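Local structure of accelerated cell death 11 (Arabidopsis thaliana, 4NT1) at residues R93-R107 with L194-W207. The protein selectively transfers ceramide-1-phosphate and phytoceramide-1-phosphate between membranes and does not carry ceramide or glycosphingolipids. Numbering follows the deposited sequence.
Sequences RKAGSHTRNLLRVKR and LDNLFLSKQLGIDW
In the all-helical GLTP fold, the C-terminal tail that follows helix 173-199 folds back over helix 98-121, and Trp207 is sandwiched between Arg93 and Leu103 next to the ceramide-1-phosphate headgroup site. The guanidinium of Arg93 lies flat on the indole in a stack with planes at 11°, and its CZ, 3.7 Å from the centroid of the Trp207 five-membered ring, makes a cation-pi contact; Arg93 CG sits over the six-membered ring. From the opposite face Leu103 CD2 points at the centre of that six-membered ring, 3.7 Å from its centroid, a CH-pi contact. Arg93 NH2 also donates a hydrogen bond to Leu203 O, approaching from above the carbonyl plane.

The terminal carboxylate of Trp207 is gripped end-on by Arg104, whose NH1 meets Trp207 O at 2.9 Å almost straight (175°) and whose NH2 reaches OXT. Trp207 OXT takes a second salt bridge from Arg107 NH2 at 2.7 Å, and the same nitrogen donates to Ile205 O. Arg100 and Arg104 belong to the ceramide-1-phosphate binding site; in this apo form the carboxylate probably offsets part of the charge of Arg104 and Arg107, while a water links Arg100 NH1 to Trp207 O.

Deeper in, Phe198 packs against Thr99 CG2 and Leu103 CB, while Thr99 OG1 is hydrogen-bonded to Asp86 OD2. Farther along the helix, Lys106, bent at chi2 (-88°) and chi3, curls past Leu194 CD1 and sets NZ 3.0 Å from Asp195 OD1, on that oxygen's syn lone pair.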
ATOM      1  N   ARG A  93     -11.799  -8.488 -13.985  1.00 24.97           N
ATOM      2  CA  ARG A  93     -10.553  -8.031 -14.586  1.00 27.72           C
ATOM      3  C   ARG A  93     -10.722  -6.874 -15.563  1.00 25.66           C
ATOM      4  O   ARG A  93      -9.750  -6.428 -16.184  1.00 25.72           O
ATOM      5  CB  ARG A  93      -9.831  -9.196 -15.257  1.00 27.28           C
ATOM      6  CG  ARG A  93      -9.515 -10.324 -14.296  1.00 24.17           C
ATOM      7  CD  ARG A  93      -8.402 -11.193 -14.831  1.00 25.68           C
ATOM      8  NE  ARG A  93      -8.140 -12.337 -13.962  1.00 26.00           N
ATOM      9  CZ  ARG A  93      -7.205 -13.254 -14.206  1.00 29.84           C
ATOM     10  NH1 ARG A  93      -6.437 -13.148 -15.282  1.00 28.68           N
ATOM     11  NH2 ARG A  93      -7.028 -14.266 -13.365  1.00 29.51           N
ATOM     12  N   LYS A  94     -11.945  -6.379 -15.695  1.00 25.50           N
ATOM     13  CA  LYS A  94     -12.192  -5.236 -16.558  1.00 23.75           C
ATOM     14  C   LYS A  94     -11.454  -4.003 -16.061  1.00 25.92           C
ATOM     15  O   LYS A  94     -11.322  -3.786 -14.857  1.00 25.55           O
ATOM     16  CB  LYS A  94     -13.696  -4.946 -16.661  1.00 25.93           C
ATOM     17  CG  LYS A  94     -14.506  -6.046 -17.344  1.00 24.85           C
ATOM     18  CD  LYS A  94     -14.385  -5.966 -18.854  1.00 30.02           C
ATOM     19  CE  LYS A  94     -15.164  -4.767 -19.393  1.00 30.37           C
ATOM     20  NZ  LYS A  94     -15.202  -4.768 -20.894  1.00 29.97           N
ATOM     21  N   ALA A  95     -10.962  -3.193 -16.994  1.00 24.97           N
ATOM     22  CA  ALA A  95     -10.320  -1.944 -16.621  1.00 24.64           C
ATOM     23  C   ALA A  95     -11.255  -1.118 -15.746  1.00 25.51           C
ATOM     24  O   ALA A  95     -12.445  -0.989 -16.042  1.00 24.31           O
ATOM     25  CB  ALA A  95      -9.918  -1.157 -17.869  1.00 30.15           C
ATOM     26  N   GLY A  96     -10.722  -0.577 -14.659  1.00 23.44           N
ATOM     27  CA  GLY A  96     -11.493   0.312 -13.811  1.00 22.41           C
ATOM     28  C   GLY A  96     -12.522  -0.348 -12.909  1.00 20.66           C
ATOM     29  O   GLY A  96     -13.251   0.354 -12.206  1.00 23.58           O
ATOM     30  N   SER A  97     -12.607  -1.679 -12.919  1.00 19.73           N
ATOM     31  CA  SER A  97     -13.489  -2.352 -11.959  1.00 19.99           C
ATOM     32  C   SER A  97     -12.991  -2.137 -10.524  1.00 21.21           C
ATOM     33  O   SER A  97     -11.793  -1.978 -10.273  1.00 20.09           O
ATOM     34  CB  SER A  97     -13.617  -3.852 -12.242  1.00 19.64           C
ATOM     35  OG  SER A  97     -12.484  -4.568 -11.753  1.00 21.43           O
ATOM     36  N   HIS A  98     -13.927  -2.121  -9.586  1.00 20.74           N
ATOM     37  CA  HIS A  98     -13.589  -1.944  -8.179  1.00 18.01           C
ATOM     38  C   HIS A  98     -12.559  -2.977  -7.728  1.00 21.25           C
ATOM     39  O   HIS A  98     -11.621  -2.657  -6.994  1.00 20.32           O
ATOM     40  CB  HIS A  98     -14.857  -2.063  -7.330  1.00 21.66           C
ATOM     41  CG  HIS A  98     -15.862  -0.987  -7.596  1.00 20.06           C
ATOM     42  ND1 HIS A  98     -17.213  -1.235  -7.670  1.00 23.85           N
ATOM     43  CD2 HIS A  98     -15.711   0.345  -7.803  1.00 19.26           C
ATOM     44  CE1 HIS A  98     -17.857  -0.103  -7.904  1.00 23.00           C
ATOM     45  NE2 HIS A  98     -16.967   0.869  -7.991  1.00 21.86           N
ATOM     46  N   THR A  99     -12.738  -4.214  -8.180  1.00 19.23           N
ATOM     47  CA  THR A  99     -11.913  -5.326  -7.735  1.00 19.23           C
ATOM     48  C   THR A  99     -10.515  -5.249  -8.343  1.00 21.33           C
ATOM     49  O   THR A  99      -9.519  -5.528  -7.672  1.00 19.91           O
ATOM     50  CB  THR A  99     -12.569  -6.660  -8.068  1.00 21.96           C
ATOM     51  OG1 THR A  99     -13.805  -6.762  -7.352  1.00 20.89           O
ATOM     52  CG2 THR A  99     -11.666  -7.814  -7.674  1.00 23.22           C
ATOM     53  N   ARG A 100     -10.441  -4.845  -9.605  1.00 17.54           N
ATOM     54  CA  ARG A 100      -9.142  -4.602 -10.236  1.00 19.54           C
ATOM     55  C   ARG A 100      -8.385  -3.499  -9.499  1.00 20.48           C
ATOM     56  O   ARG A 100      -7.186  -3.625  -9.225  1.00 21.54           O
ATOM     57  CB  ARG A 100      -9.323  -4.239 -11.715  1.00 24.81           C
ATOM     58  CG  ARG A 100      -8.022  -3.920 -12.449  1.00 28.36           C
ATOM     59  CD  ARG A 100      -8.260  -3.820 -13.961  1.00 27.65           C
ATOM     60  NE  ARG A 100      -7.035  -3.490 -14.682  1.00 38.51           N
ATOM     61  CZ  ARG A 100      -6.303  -4.370 -15.354  1.00 45.45           C
ATOM     62  NH1 ARG A 100      -6.675  -5.645 -15.416  1.00 45.44           N
ATOM     63  NH2 ARG A 100      -5.203  -3.972 -15.974  1.00 56.00           N
ATOM     64  N   ASN A 101      -9.079  -2.412  -9.181  1.00 19.55           N
ATOM     65  CA  ASN A 101      -8.431  -1.318  -8.473  1.00 19.36           C
ATOM     66  C   ASN A 101      -8.017  -1.736  -7.069  1.00 19.32           C
ATOM     67  O   ASN A 101      -6.946  -1.361  -6.600  1.00 17.56           O
ATOM     68  CB  ASN A 101      -9.298  -0.066  -8.494  1.00 21.77           C
ATOM     69  CG  ASN A 101      -9.382   0.531  -9.886  1.00 23.81           C
ATOM     70  OD1 ASN A 101      -8.519   0.274 -10.723  1.00 34.67           O
ATOM     71  ND2 ASN A 101     -10.406   1.316 -10.139  1.00 27.52           N
ATOM     72  N   LEU A 102      -8.838  -2.569  -6.430  1.00 15.90           N
ATOM     73  CA  LEU A 102      -8.476  -3.130  -5.129  1.00 17.11           C
ATOM     74  C   LEU A 102      -7.157  -3.899  -5.177  1.00 17.29           C
ATOM     75  O   LEU A 102      -6.322  -3.756  -4.278  1.00 16.52           O
ATOM     76  CB  LEU A 102      -9.591  -4.028  -4.580  1.00 17.12           C
ATOM     77  CG  LEU A 102      -9.297  -4.667  -3.216  1.00 15.43           C
ATOM     78  CD1 LEU A 102      -9.072  -3.605  -2.120  1.00 20.48           C
ATOM     79  CD2 LEU A 102     -10.417  -5.615  -2.812  1.00 15.93           C
ATOM     80  N   LEU A 103      -6.982  -4.736  -6.201  1.00 18.31           N
ATOM     81  CA  LEU A 103      -5.754  -5.500  -6.335  1.00 18.22           C
ATOM     82  C   LEU A 103      -4.555  -4.558  -6.455  1.00 18.43           C
ATOM     83  O   LEU A 103      -3.506  -4.792  -5.851  1.00 17.95           O
ATOM     84  CB  LEU A 103      -5.841  -6.453  -7.531  1.00 16.82           C
ATOM     85  CG  LEU A 103      -4.659  -7.383  -7.779  1.00 20.38           C
ATOM     86  CD1 LEU A 103      -4.373  -8.212  -6.537  1.00 19.39           C
ATOM     87  CD2 LEU A 103      -4.961  -8.278  -8.974  1.00 22.26           C
ATOM     88  N   ARG A 104      -4.702  -3.491  -7.233  1.00 17.95           N
ATOM     89  CA  ARG A 104      -3.617  -2.522  -7.375  1.00 18.98           C
ATOM     90  C   ARG A 104      -3.300  -1.812  -6.051  1.00 18.62           C
ATOM     91  O   ARG A 104      -2.121  -1.630  -5.690  1.00 19.23           O
ATOM     92  CB  ARG A 104      -3.915  -1.498  -8.477  1.00 21.95           C
ATOM     93  CG  ARG A 104      -3.457  -1.953  -9.864  1.00 26.95           C
ATOM     94  CD  ARG A 104      -4.545  -2.690 -10.608  1.00 31.06           C
ATOM     95  NE  ARG A 104      -4.047  -3.254 -11.859  1.00 35.21           N
ATOM     96  CZ  ARG A 104      -3.957  -4.558 -12.107  1.00 35.00           C
ATOM     97  NH1 ARG A 104      -3.493  -4.985 -13.272  1.00 33.75           N
ATOM     98  NH2 ARG A 104      -4.344  -5.440 -11.195  1.00 32.68           N
ATOM     99  N   VAL A 105      -4.342  -1.438  -5.318  1.00 16.33           N
ATOM    100  CA  VAL A 105      -4.159  -0.788  -4.025  1.00 17.21           C
ATOM    101  C   VAL A 105      -3.460  -1.736  -3.050  1.00 18.12           C
ATOM    102  O   VAL A 105      -2.516  -1.351  -2.363  1.00 17.03           O
ATOM    103  CB  VAL A 105      -5.488  -0.277  -3.453  1.00 17.86           C
ATOM    104  CG1 VAL A 105      -5.308   0.140  -2.002  1.00 18.36           C
ATOM    105  CG2 VAL A 105      -5.987   0.897  -4.291  1.00 16.92           C
ATOM    106  N   LYS A 106      -3.891  -2.989  -3.021  1.00 16.88           N
ATOM    107  CA  LYS A 106      -3.238  -3.979  -2.161  1.00 20.24           C
ATOM    108  C   LYS A 106      -1.720  -4.008  -2.397  1.00 19.87           C
ATOM    109  O   LYS A 106      -0.927  -4.063  -1.443  1.00 18.33           O
ATOM    110  CB  LYS A 106      -3.836  -5.369  -2.396  1.00 18.94           C
ATOM    111  CG  LYS A 106      -3.356  -6.450  -1.413  1.00 19.96           C
ATOM    112  CD  LYS A 106      -2.084  -7.135  -1.877  1.00 24.32           C
ATOM    113  CE  LYS A 106      -2.295  -7.820  -3.235  1.00 26.92           C
ATOM    114  NZ  LYS A 106      -1.206  -8.807  -3.508  1.00 27.79           N
ATOM    115  N   ARG A 107      -1.307  -3.974  -3.660  1.00 18.93           N
ATOM    116  CA  ARG A 107       0.123  -4.025  -3.960  1.00 20.41           C
ATOM    117  C   ARG A 107       0.875  -2.835  -3.363  1.00 18.21           C
ATOM    118  O   ARG A 107       1.990  -2.984  -2.847  1.00 20.68           O
ATOM    119  CB  ARG A 107       0.362  -4.136  -5.472  1.00 20.46           C
ATOM    120  CG  ARG A 107      -0.068  -5.476  -6.040  1.00 20.89           C
ATOM    121  CD  ARG A 107      -0.073  -5.464  -7.556  1.00 25.76           C
ATOM    122  NE  ARG A 107      -0.523  -6.746  -8.090  1.00 27.83           N
ATOM    123  CZ  ARG A 107      -0.942  -6.931  -9.337  1.00 26.04           C
ATOM    124  NH1 ARG A 107      -0.971  -5.912 -10.193  1.00 24.72           N
ATOM    125  NH2 ARG A 107      -1.319  -8.141  -9.729  1.00 27.60           N
ATOM    126  N   LEU A 194      -6.866  -9.426   2.274  1.00 16.60           N
ATOM    127  CA  LEU A 194      -7.189  -9.007   0.907  1.00 16.98           C
ATOM    128  C   LEU A 194      -6.860 -10.111  -0.102  1.00 21.60           C
ATOM    129  O   LEU A 194      -7.720 -10.504  -0.894  1.00 20.22           O
ATOM    130  CB  LEU A 194      -6.466  -7.702   0.544  1.00 18.56           C
ATOM    131  CG  LEU A 194      -6.863  -6.477   1.371  1.00 18.78           C
ATOM    132  CD1 LEU A 194      -5.962  -5.276   1.063  1.00 18.41           C
ATOM    133  CD2 LEU A 194      -8.334  -6.140   1.121  1.00 19.92           C
ATOM    134  N   ASP A 195      -5.628 -10.616  -0.067  1.00 19.67           N
ATOM    135  CA  ASP A 195      -5.234 -11.736  -0.924  1.00 23.66           C
ATOM    136  C   ASP A 195      -6.268 -12.853  -0.861  1.00 21.09           C
ATOM    137  O   ASP A 195      -6.642 -13.420  -1.881  1.00 24.26           O
ATOM    138  CB  ASP A 195      -3.874 -12.310  -0.501  1.00 22.20           C
ATOM    139  CG  ASP A 195      -2.689 -11.545  -1.079  1.00 28.96           C
ATOM    140  OD1 ASP A 195      -2.875 -10.700  -1.977  1.00 24.92           O
ATOM    141  OD2 ASP A 195      -1.552 -11.811  -0.638  1.00 31.65           O
ATOM    142  N   ASN A 196      -6.703 -13.186   0.348  1.00 21.75           N
ATOM    143  CA  ASN A 196      -7.660 -14.274   0.531  1.00 20.40           C
ATOM    144  C   ASN A 196      -9.035 -14.025  -0.097  1.00 25.02           C
ATOM    145  O   ASN A 196      -9.673 -14.965  -0.566  1.00 27.08           O
ATOM    146  CB  ASN A 196      -7.796 -14.660   2.013  1.00 23.58           C
ATOM    147  CG  ASN A 196      -6.593 -15.432   2.523  1.00 32.67           C
ATOM    148  OD1 ASN A 196      -5.846 -16.023   1.745  1.00 32.62           O
ATOM    149  ND2 ASN A 196      -6.408 -15.443   3.834  1.00 32.54           N
ATOM    150  N   LEU A 197      -9.496 -12.776  -0.107  1.00 22.02           N
ATOM    151  CA  LEU A 197     -10.731 -12.463  -0.830  1.00 21.61           C
ATOM    152  C   LEU A 197     -10.619 -12.908  -2.291  1.00 23.98           C
ATOM    153  O   LEU A 197     -11.588 -13.413  -2.870  1.00 24.12           O
ATOM    154  CB  LEU A 197     -11.061 -10.972  -0.777  1.00 24.79           C
ATOM    155  CG  LEU A 197     -11.387 -10.406   0.602  1.00 24.06           C
ATOM    156  CD1 LEU A 197     -11.780  -8.954   0.473  1.00 27.60           C
ATOM    157  CD2 LEU A 197     -12.500 -11.215   1.262  1.00 25.64           C
ATOM    158  N   PHE A 198      -9.443 -12.706  -2.880  1.00 21.37           N
ATOM    159  CA  PHE A 198      -9.204 -13.082  -4.276  1.00 20.93           C
ATOM    160  C   PHE A 198      -9.029 -14.595  -4.412  1.00 25.01           C
ATOM    161  O   PHE A 198      -9.665 -15.233  -5.253  1.00 26.33           O
ATOM    162  CB  PHE A 198      -7.967 -12.364  -4.850  1.00 20.74           C
ATOM    163  CG  PHE A 198      -8.180 -10.896  -5.119  1.00 20.88           C
ATOM    164  CD1 PHE A 198      -8.150  -9.973  -4.082  1.00 20.76           C
ATOM    165  CD2 PHE A 198      -8.416 -10.441  -6.416  1.00 20.95           C
ATOM    166  CE1 PHE A 198      -8.347  -8.622  -4.328  1.00 22.88           C
ATOM    167  CE2 PHE A 198      -8.616  -9.092  -6.673  1.00 19.41           C
ATOM    168  CZ  PHE A 198      -8.585  -8.179  -5.625  1.00 18.93           C
ATOM    169  N   LEU A 199      -8.159 -15.164  -3.584  1.00 24.86           N
ATOM    170  CA  LEU A 199      -7.799 -16.573  -3.702  1.00 24.55           C
ATOM    171  C   LEU A 199      -8.939 -17.531  -3.374  1.00 25.97           C
ATOM    172  O   LEU A 199      -9.045 -18.600  -3.976  1.00 26.46           O
ATOM    173  CB  LEU A 199      -6.581 -16.891  -2.828  1.00 25.94           C
ATOM    174  CG  LEU A 199      -5.331 -16.078  -3.158  1.00 27.00           C
ATOM    175  CD1 LEU A 199      -4.248 -16.311  -2.111  1.00 25.54           C
ATOM    176  CD2 LEU A 199      -4.834 -16.410  -4.544  1.00 28.96           C
ATOM    177  N   SER A 200      -9.789 -17.145  -2.428  1.00 25.40           N
ATOM    178  CA  SER A 200     -10.918 -17.981  -2.016  1.00 26.00           C
ATOM    179  C   SER A 200     -12.014 -18.002  -3.076  1.00 31.27           C
ATOM    180  O   SER A 200     -12.899 -18.862  -3.053  1.00 34.56           O
ATOM    181  CB  SER A 200     -11.490 -17.497  -0.679  1.00 32.04           C
ATOM    182  OG  SER A 200     -12.099 -16.220  -0.805  1.00 27.91           O
ATOM    183  N   LYS A 201     -11.957 -17.051  -4.002  1.00 25.26           N
ATOM    184  CA  LYS A 201     -12.901 -17.019  -5.120  1.00 29.98           C
ATOM    185  C   LYS A 201     -12.222 -17.403  -6.433  1.00 30.79           C
ATOM    186  O   LYS A 201     -12.772 -17.178  -7.514  1.00 28.62           O
ATOM    187  CB  LYS A 201     -13.560 -15.642  -5.236  1.00 29.00           C
ATOM    188  CG  LYS A 201     -14.503 -15.316  -4.080  1.00 32.66           C
ATOM    189  CD  LYS A 201     -15.580 -16.392  -3.939  1.00 34.26           C
ATOM    190  CE  LYS A 201     -16.701 -15.957  -3.002  1.00 36.32           C
ATOM    191  NZ  LYS A 201     -16.240 -15.771  -1.596  1.00 38.05           N
ATOM    192  N   GLN A 202     -11.027 -17.976  -6.330  1.00 27.29           N
ATOM    193  CA  GLN A 202     -10.269 -18.423  -7.504  1.00 30.43           C
ATOM    194  C   GLN A 202     -10.014 -17.316  -8.524  1.00 32.22           C
ATOM    195  O   GLN A 202      -9.987 -17.578  -9.727  1.00 30.78           O
ATOM    196  CB  GLN A 202     -10.992 -19.583  -8.206  1.00 30.24           C
ATOM    197  CG  GLN A 202     -11.025 -20.880  -7.410  1.00 37.87           C
ATOM    198  CD  GLN A 202     -12.118 -20.887  -6.358  1.00 44.62           C
ATOM    199  OE1 GLN A 202     -13.233 -20.416  -6.599  1.00 45.95           O
ATOM    200  NE2 GLN A 202     -11.802 -21.420  -5.182  1.00 43.25           N
ATOM    201  N   LEU A 203      -9.810 -16.085  -8.058  1.00 21.82           N
ATOM    202  CA  LEU A 203      -9.659 -14.965  -8.976  1.00 23.71           C
ATOM    203  C   LEU A 203      -8.215 -14.696  -9.396  1.00 23.05           C
ATOM    204  O   LEU A 203      -7.979 -13.970 -10.357  1.00 24.22           O
ATOM    205  CB  LEU A 203     -10.238 -13.689  -8.361  1.00 21.43           C
ATOM    206  CG  LEU A 203     -11.677 -13.725  -7.854  1.00 24.32           C
ATOM    207  CD1 LEU A 203     -12.089 -12.341  -7.327  1.00 21.74           C
ATOM    208  CD2 LEU A 203     -12.616 -14.193  -8.955  1.00 28.44           C
ATOM    209  N   GLY A 204      -7.258 -15.242  -8.649  1.00 25.35           N
ATOM    210  CA  GLY A 204      -5.853 -14.964  -8.873  1.00 25.23           C
ATOM    211  C   GLY A 204      -5.482 -13.597  -8.331  1.00 24.60           C
ATOM    212  O   GLY A 204      -6.366 -12.772  -8.094  1.00 23.37           O
ATOM    213  N   ILE A 205      -4.184 -13.346  -8.142  1.00 21.31           N
ATOM    214  CA  ILE A 205      -3.728 -12.035  -7.686  1.00 21.84           C
ATOM    215  C   ILE A 205      -2.564 -11.497  -8.508  1.00 27.83           C
ATOM    216  O   ILE A 205      -1.976 -10.474  -8.165  1.00 25.67           O
ATOM    217  CB  ILE A 205      -3.319 -12.058  -6.190  1.00 25.15           C
ATOM    218  CG1 ILE A 205      -2.122 -12.992  -5.975  1.00 26.97           C
ATOM    219  CG2 ILE A 205      -4.499 -12.451  -5.322  1.00 26.29           C
ATOM    220  CD1 ILE A 205      -1.614 -13.017  -4.536  1.00 27.64           C
ATOM    221  N   ASP A 206      -2.238 -12.169  -9.605  1.00 26.79           N
ATOM    222  CA  ASP A 206      -1.041 -11.799 -10.355  1.00 28.60           C
ATOM    223  C   ASP A 206      -1.347 -11.075 -11.673  1.00 31.55           C
ATOM    224  O   ASP A 206      -0.461 -10.875 -12.507  1.00 32.03           O
ATOM    225  CB  ASP A 206      -0.144 -13.035 -10.557  1.00 32.97           C
ATOM    226  CG  ASP A 206       0.407 -13.586  -9.235  1.00 42.60           C
ATOM    227  OD1 ASP A 206       0.897 -12.788  -8.403  1.00 40.35           O
ATOM    228  OD2 ASP A 206       0.337 -14.816  -9.025  1.00 46.65           O
ATOM    229  N   TRP A 207      -2.600 -10.655 -11.837  1.00 29.75           N
ATOM    230  CA  TRP A 207      -3.035  -9.997 -13.073  1.00 29.63           C
ATOM    231  C   TRP A 207      -3.134  -8.478 -12.948  1.00 36.50           C
ATOM    232  O   TRP A 207      -3.351  -7.782 -13.945  1.00 36.55           O
ATOM    233  CB  TRP A 207      -4.374 -10.571 -13.565  1.00 28.70           C
ATOM    234  CG  TRP A 207      -5.435 -10.653 -12.499  1.00 26.93           C
ATOM    235  CD1 TRP A 207      -5.652 -11.693 -11.649  1.00 25.77           C
ATOM    236  CD2 TRP A 207      -6.421  -9.659 -12.178  1.00 26.07           C
ATOM    237  NE1 TRP A 207      -6.706 -11.414 -10.817  1.00 25.94           N
ATOM    238  CE2 TRP A 207      -7.197 -10.171 -11.120  1.00 23.77           C
ATOM    239  CE3 TRP A 207      -6.728  -8.391 -12.687  1.00 25.17           C
ATOM    240  CZ2 TRP A 207      -8.263  -9.463 -10.558  1.00 24.75           C
ATOM    241  CZ3 TRP A 207      -7.778  -7.683 -12.125  1.00 23.35           C
ATOM    242  CH2 TRP A 207      -8.540  -8.224 -11.073  1.00 22.48           C
ATOM    243  OXT TRP A 207      -3.019  -7.909 -11.860  1.00 28.72           O
TER
HETATM  244  O   HOH W   1     -10.036 -13.142 -12.058  1.00 30.35           O
HETATM  245  O   HOH W   2      -4.526  -7.814 -16.651  1.00 56.85           O
HETATM  246  O   HOH W   3      -0.634  -9.166  -6.254  1.00 27.24           O
HETATM  247  O   HOH W   4       0.566 -10.986  -1.952  1.00 38.37           O